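Local coordinates for uncharacterized protein (Legionella longbeachae NSW150, PDB 4JZA) that probably removes the 3-phosphate from phosphatidylinositol 3-phosphate, acting as a Legionella phosphoinositide phosphatase in lipid metabolism at the pathogen-host interface, at residues L72-K85 against F105-W117. Sequence-based numbering, arbitrary orientation.
Sequences LTKQTLKAYVDECK and FTAKLIELIALNW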
loop_
_atom_site.group_PDB
_atom_site.type_symbol
_atom_site.label_atom_id
_atom_site.label_comp_id
_atom_site.label_asym_id
_atom_site.label_seq_id
_atom_site.Cartn_x
_atom_site.Cartn_y
_atom_site.Cartn_z
ATOM N N LEU A 72 6.067 -21.050 17.785
ATOM C CA LEU A 72 5.850 -21.588 16.477
ATOM C C LEU A 72 7.040 -21.221 15.598
ATOM O O LEU A 72 7.650 -20.157 15.757
ATOM C CB LEU A 72 4.556 -21.040 15.914
ATOM C CG LEU A 72 3.237 -21.366 16.618
ATOM C CD1 LEU A 72 2.084 -20.672 15.900
ATOM C CD2 LEU A 72 2.974 -22.861 16.620
ATOM N N THR A 73 7.367 -22.107 14.667
ATOM C CA THR A 73 8.511 -21.932 13.787
ATOM C C THR A 73 8.016 -21.332 12.482
ATOM O O THR A 73 6.826 -21.476 12.079
ATOM C CB THR A 73 9.157 -23.284 13.425
ATOM O OG1 THR A 73 8.207 -24.113 12.722
ATOM C CG2 THR A 73 9.589 -24.030 14.680
ATOM N N LYS A 74 8.950 -20.689 11.796
ATOM C CA LYS A 74 8.733 -20.247 10.452
ATOM C C LYS A 74 8.189 -21.389 9.599
ATOM O O LYS A 74 7.247 -21.227 8.826
ATOM C CB LYS A 74 10.029 -19.725 9.865
ATOM C CG LYS A 74 10.498 -18.419 10.493
ATOM C CD LYS A 74 11.695 -17.871 9.735
ATOM C CE LYS A 74 12.522 -16.939 10.612
ATOM N NZ LYS A 74 13.154 -15.856 9.806
ATOM N N GLN A 75 8.756 -22.558 9.750
ATOM C CA GLN A 75 8.313 -23.618 8.905
ATOM C C GLN A 75 6.817 -23.972 9.173
ATOM O O GLN A 75 6.022 -24.170 8.250
ATOM C CB GLN A 75 9.309 -24.743 9.040
ATOM C CG GLN A 75 8.821 -26.108 8.678
ATOM C CD GLN A 75 9.590 -27.191 9.444
ATOM O OE1 GLN A 75 10.300 -26.931 10.456
ATOM N NE2 GLN A 75 9.429 -28.427 8.979
ATOM N N THR A 76 6.390 -23.981 10.425
ATOM C CA THR A 76 4.989 -24.231 10.692
ATOM C C THR A 76 4.094 -23.135 10.084
ATOM O O THR A 76 3.065 -23.471 9.502
ATOM C CB THR A 76 4.701 -24.339 12.184
ATOM O OG1 THR A 76 5.333 -25.512 12.740
ATOM C CG2 THR A 76 3.200 -24.423 12.413
ATOM N N LEU A 77 4.465 -21.855 10.217
ATOM C CA LEU A 77 3.672 -20.781 9.620
ATOM C C LEU A 77 3.526 -20.884 8.125
ATOM O O LEU A 77 2.427 -20.802 7.561
ATOM C CB LEU A 77 4.288 -19.435 9.918
ATOM C CG LEU A 77 4.349 -19.147 11.426
ATOM C CD1 LEU A 77 4.605 -17.687 11.751
ATOM C CD2 LEU A 77 3.084 -19.586 12.132
ATOM N N LYS A 78 4.633 -21.091 7.454
ATOM C CA LYS A 78 4.614 -21.196 6.016
ATOM C C LYS A 78 3.808 -22.398 5.579
ATOM O O LYS A 78 3.124 -22.359 4.584
ATOM C CB LYS A 78 6.032 -21.307 5.480
ATOM C CG LYS A 78 6.822 -20.027 5.536
ATOM C CD LYS A 78 8.278 -20.315 5.213
ATOM C CE LYS A 78 8.995 -18.998 4.992
ATOM N NZ LYS A 78 10.460 -19.111 4.753
ATOM N N ALA A 79 3.906 -23.500 6.275
ATOM C CA ALA A 79 3.089 -24.629 5.863
ATOM C C ALA A 79 1.597 -24.253 6.012
ATOM O O ALA A 79 0.798 -24.583 5.125
ATOM C CB ALA A 79 3.439 -25.896 6.637
ATOM N N TYR A 80 1.235 -23.543 7.083
ATOM C CA TYR A 80 -0.180 -23.173 7.313
ATOM C C TYR A 80 -0.697 -22.244 6.230
ATOM O O TYR A 80 -1.755 -22.412 5.666
ATOM C CB TYR A 80 -0.382 -22.519 8.697
ATOM C CG TYR A 80 -1.776 -21.978 8.936
ATOM C CD1 TYR A 80 -2.855 -22.826 9.075
ATOM C CD2 TYR A 80 -2.005 -20.609 9.036
ATOM C CE1 TYR A 80 -4.128 -22.336 9.293
ATOM C CE2 TYR A 80 -3.274 -20.101 9.257
ATOM C CZ TYR A 80 -4.338 -20.971 9.376
ATOM O OH TYR A 80 -5.627 -20.489 9.570
ATOM N N VAL A 81 0.097 -21.272 5.913
ATOM C CA VAL A 81 -0.214 -20.370 4.831
ATOM C C VAL A 81 -0.296 -21.021 3.495
ATOM O O VAL A 81 -1.171 -20.694 2.733
ATOM C CB VAL A 81 0.807 -19.270 4.852
ATOM C CG1 VAL A 81 0.855 -18.552 3.552
ATOM C CG2 VAL A 81 0.372 -18.362 5.965
ATOM N N ASP A 82 0.589 -21.961 3.219
ATOM C CA ASP A 82 0.460 -22.802 2.039
ATOM C C ASP A 82 -0.827 -23.603 1.991
ATOM O O ASP A 82 -1.394 -23.775 0.889
ATOM C CB ASP A 82 1.652 -23.748 1.883
ATOM C CG ASP A 82 2.956 -23.014 1.512
ATOM O OD1 ASP A 82 2.962 -21.829 1.172
ATOM O OD2 ASP A 82 4.011 -23.615 1.528
ATOM N N GLU A 83 -1.319 -24.088 3.133
ATOM C CA GLU A 83 -2.551 -24.862 3.093
ATOM C C GLU A 83 -3.709 -23.932 2.842
ATOM O O GLU A 83 -4.628 -24.311 2.109
ATOM C CB GLU A 83 -2.793 -25.723 4.339
ATOM C CG GLU A 83 -1.996 -27.031 4.316
ATOM C CD GLU A 83 -2.279 -27.956 5.521
ATOM O OE1 GLU A 83 -3.487 -28.292 5.699
ATOM O OE2 GLU A 83 -1.310 -28.348 6.271
ATOM N N CYS A 84 -3.673 -22.731 3.439
ATOM C CA CYS A 84 -4.770 -21.765 3.270
ATOM C C CYS A 84 -4.892 -21.429 1.797
ATOM O O CYS A 84 -5.990 -21.255 1.276
ATOM C CB CYS A 84 -4.518 -20.474 4.037
ATOM S SG CYS A 84 -4.543 -20.607 5.834
ATOM N N LYS A 85 -3.747 -21.311 1.138
ATOM C CA LYS A 85 -3.721 -21.029 -0.276
ATOM C C LYS A 85 -4.249 -22.181 -1.098
ATOM O O LYS A 85 -4.961 -21.957 -2.059
ATOM C CB LYS A 85 -2.317 -20.681 -0.797
ATOM C CG LYS A 85 -2.400 -20.278 -2.269
ATOM C CD LYS A 85 -1.090 -19.902 -2.901
ATOM C CE LYS A 85 -1.259 -20.070 -4.402
ATOM N NZ LYS A 85 -0.026 -19.661 -5.084
ATOM N N PHE A 105 -9.567 -15.910 3.096
ATOM C CA PHE A 105 -8.148 -16.236 2.992
ATOM C C PHE A 105 -7.309 -15.099 3.570
ATOM O O PHE A 105 -6.335 -15.320 4.310
ATOM C CB PHE A 105 -7.773 -16.547 1.532
ATOM C CG PHE A 105 -6.298 -16.577 1.278
ATOM C CD1 PHE A 105 -5.578 -17.741 1.450
ATOM C CD2 PHE A 105 -5.617 -15.419 0.870
ATOM C CE1 PHE A 105 -4.210 -17.756 1.231
ATOM C CE2 PHE A 105 -4.248 -15.415 0.665
ATOM C CZ PHE A 105 -3.541 -16.587 0.861
ATOM N N THR A 106 -7.722 -13.883 3.283
ATOM C CA THR A 106 -6.955 -12.749 3.728
ATOM C C THR A 106 -7.013 -12.661 5.279
ATOM O O THR A 106 -5.998 -12.493 5.957
ATOM C CB THR A 106 -7.456 -11.456 3.002
ATOM O OG1 THR A 106 -7.472 -11.651 1.567
ATOM C CG2 THR A 106 -6.554 -10.298 3.322
ATOM N N ALA A 107 -8.213 -12.791 5.838
ATOM C CA ALA A 107 -8.399 -12.756 7.309
ATOM C C ALA A 107 -7.562 -13.803 8.014
ATOM O O ALA A 107 -7.043 -13.537 9.072
ATOM C CB ALA A 107 -9.848 -12.970 7.670
ATOM N N LYS A 108 -7.440 -14.997 7.419
ATOM C CA LYS A 108 -6.549 -15.994 7.946
ATOM C C LYS A 108 -5.130 -15.509 8.042
ATOM O O LYS A 108 -4.510 -15.766 9.031
ATOM C CB LYS A 108 -6.590 -17.264 7.139
ATOM C CG LYS A 108 -7.794 -18.120 7.486
ATOM C CD LYS A 108 -7.663 -19.435 6.740
ATOM C CE LYS A 108 -8.902 -20.301 6.849
ATOM N NZ LYS A 108 -9.048 -21.154 5.629
ATOM N N LEU A 109 -4.615 -14.812 7.037
ATOM C CA LEU A 109 -3.233 -14.337 7.083
ATOM C C LEU A 109 -3.052 -13.250 8.094
ATOM O O LEU A 109 -2.043 -13.227 8.802
ATOM C CB LEU A 109 -2.755 -13.789 5.749
ATOM C CG LEU A 109 -2.782 -14.723 4.537
ATOM C CD1 LEU A 109 -2.008 -14.059 3.426
ATOM C CD2 LEU A 109 -2.200 -16.087 4.749
ATOM N N ILE A 110 -4.002 -12.326 8.129
ATOM C CA ILE A 110 -3.916 -11.165 9.015
ATOM C C ILE A 110 -3.849 -11.645 10.462
ATOM O O ILE A 110 -3.126 -11.102 11.295
ATOM C CB ILE A 110 -5.145 -10.265 8.750
ATOM C CG1 ILE A 110 -4.951 -9.561 7.442
ATOM C CG2 ILE A 110 -5.382 -9.199 9.811
ATOM C CD1 ILE A 110 -6.289 -9.285 6.812
ATOM N N GLU A 111 -4.618 -12.687 10.747
ATOM C CA GLU A 111 -4.786 -13.142 12.102
ATOM C C GLU A 111 -3.484 -13.880 12.516
ATOM O O GLU A 111 -2.947 -13.672 13.606
ATOM C CB GLU A 111 -6.118 -13.927 12.199
ATOM C CG GLU A 111 -6.088 -15.307 12.798
ATOM C CD GLU A 111 -7.453 -16.034 12.827
ATOM O OE1 GLU A 111 -7.893 -16.589 11.754
ATOM O OE2 GLU A 111 -8.025 -16.112 13.975
ATOM N N LEU A 112 -2.972 -14.712 11.616
ATOM C CA LEU A 112 -1.690 -15.363 11.803
ATOM C C LEU A 112 -0.564 -14.357 12.022
ATOM O O LEU A 112 0.301 -14.560 12.856
ATOM C CB LEU A 112 -1.389 -16.227 10.596
ATOM C CG LEU A 112 -0.063 -16.911 10.667
ATOM C CD1 LEU A 112 -0.082 -17.739 11.934
ATOM C CD2 LEU A 112 0.138 -17.816 9.505
ATOM N N ILE A 113 -0.592 -13.258 11.281
ATOM C CA ILE A 113 0.349 -12.162 11.486
ATOM C C ILE A 113 0.162 -11.485 12.838
ATOM O O ILE A 113 1.116 -11.273 13.557
ATOM C CB ILE A 113 0.253 -11.145 10.351
ATOM C CG1 ILE A 113 0.764 -11.784 9.061
ATOM C CG2 ILE A 113 1.048 -9.882 10.658
ATOM C CD1 ILE A 113 0.333 -11.037 7.821
ATOM N N ALA A 114 -1.062 -11.186 13.235
ATOM C CA ALA A 114 -1.239 -10.540 14.531
ATOM C C ALA A 114 -0.724 -11.418 15.674
ATOM O O ALA A 114 -0.152 -10.905 16.644
ATOM C CB ALA A 114 -2.685 -10.208 14.757
ATOM N N LEU A 115 -0.989 -12.723 15.580
ATOM C CA LEU A 115 -0.483 -13.747 16.503
ATOM C C LEU A 115 1.035 -13.846 16.502
ATOM O O LEU A 115 1.662 -13.595 17.519
ATOM C CB LEU A 115 -1.000 -15.119 16.126
ATOM C CG LEU A 115 -0.432 -16.269 16.985
ATOM C CD1 LEU A 115 -0.759 -16.036 18.454
ATOM C CD2 LEU A 115 -0.983 -17.607 16.541
ATOM N N ASN A 116 1.642 -14.241 15.387
ATOM C CA ASN A 116 3.089 -14.404 15.390
ATOM C C ASN A 116 3.916 -13.099 15.618
ATOM O O ASN A 116 5.010 -13.142 16.183
ATOM C CB ASN A 116 3.566 -15.106 14.129
ATOM C CG ASN A 116 5.068 -15.432 14.160
ATOM O OD1 ASN A 116 5.873 -14.865 13.399
ATOM N ND2 ASN A 116 5.449 -16.355 15.049
ATOM N N TRP A 117 3.410 -11.948 15.229
ATOM C CA TRP A 117 4.167 -10.703 15.424
ATOM C C TRP A 117 3.693 -9.956 16.673
ATOM O O TRP A 117 4.244 -8.919 17.024
ATOM C CB TRP A 117 4.087 -9.790 14.175
ATOM C CG TRP A 117 5.168 -10.090 13.151
ATOM C CD1 TRP A 117 6.390 -9.480 13.041
ATOM C CD2 TRP A 117 5.129 -11.098 12.136
ATOM N NE1 TRP A 117 7.111 -10.058 12.018
ATOM C CE2 TRP A 117 6.362 -11.065 11.461
ATOM C CE3 TRP A 117 4.186 -12.037 11.760
ATOM C CZ2 TRP A 117 6.653 -11.898 10.398
ATOM C CZ3 TRP A 117 4.482 -12.886 10.732
ATOM C CH2 TRP A 117 5.710 -12.805 10.042
HETATM O O HOH W 1 -5.516 -17.999 10.597
#
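Helices 74-85 and 105-116 pack antiparallel, their axes 10.3 Å apart at closest approach and their N-to-C directions at 169°, so that Leu77 lies level with Leu112 and Cys84 with Phe105. Leu112 reaches across with its two methyls divided: CD1 meets Leu77 CD2 at 3.7 Å, while CD2 wedges between Val81 CG2 and the edge of the Tyr80 ring, 3.6 Å from Tyr80 CD2. Val81 CG2 also touches Leu109 CD2. With its CG anti to the backbone N (chi1 174°), Tyr80 runs past Leu112, their ends pointing opposite ways, and sets its hydroxyl across the aliphatic chain of Lys108, against CG and CD. There Tyr80 OH donates to a water at 2.7 Å, and this water donates in turn to Lys108 O and to Glu111 OE1. Cys84 SG sits above one face of the Tyr80 ring, displaced toward its rim, and against Lys108 CD. Phe105 turns its ring edge to the backbone of the other helix, CD1 being 3.5 Å from Cys84 O. Toward the other end, Leu77 CD1 packs on the amide of Asn116. Helix 41-62 adds Phe56 against Val81 and Leu112, and helix 676-702 adds Leu681 against Leu72 and Leu112. Direct contact within this helical bundle is thus van der Waals and mainly apolar; the tyrosine hydroxyl reaches the second helix through water, held by its two acceptors there.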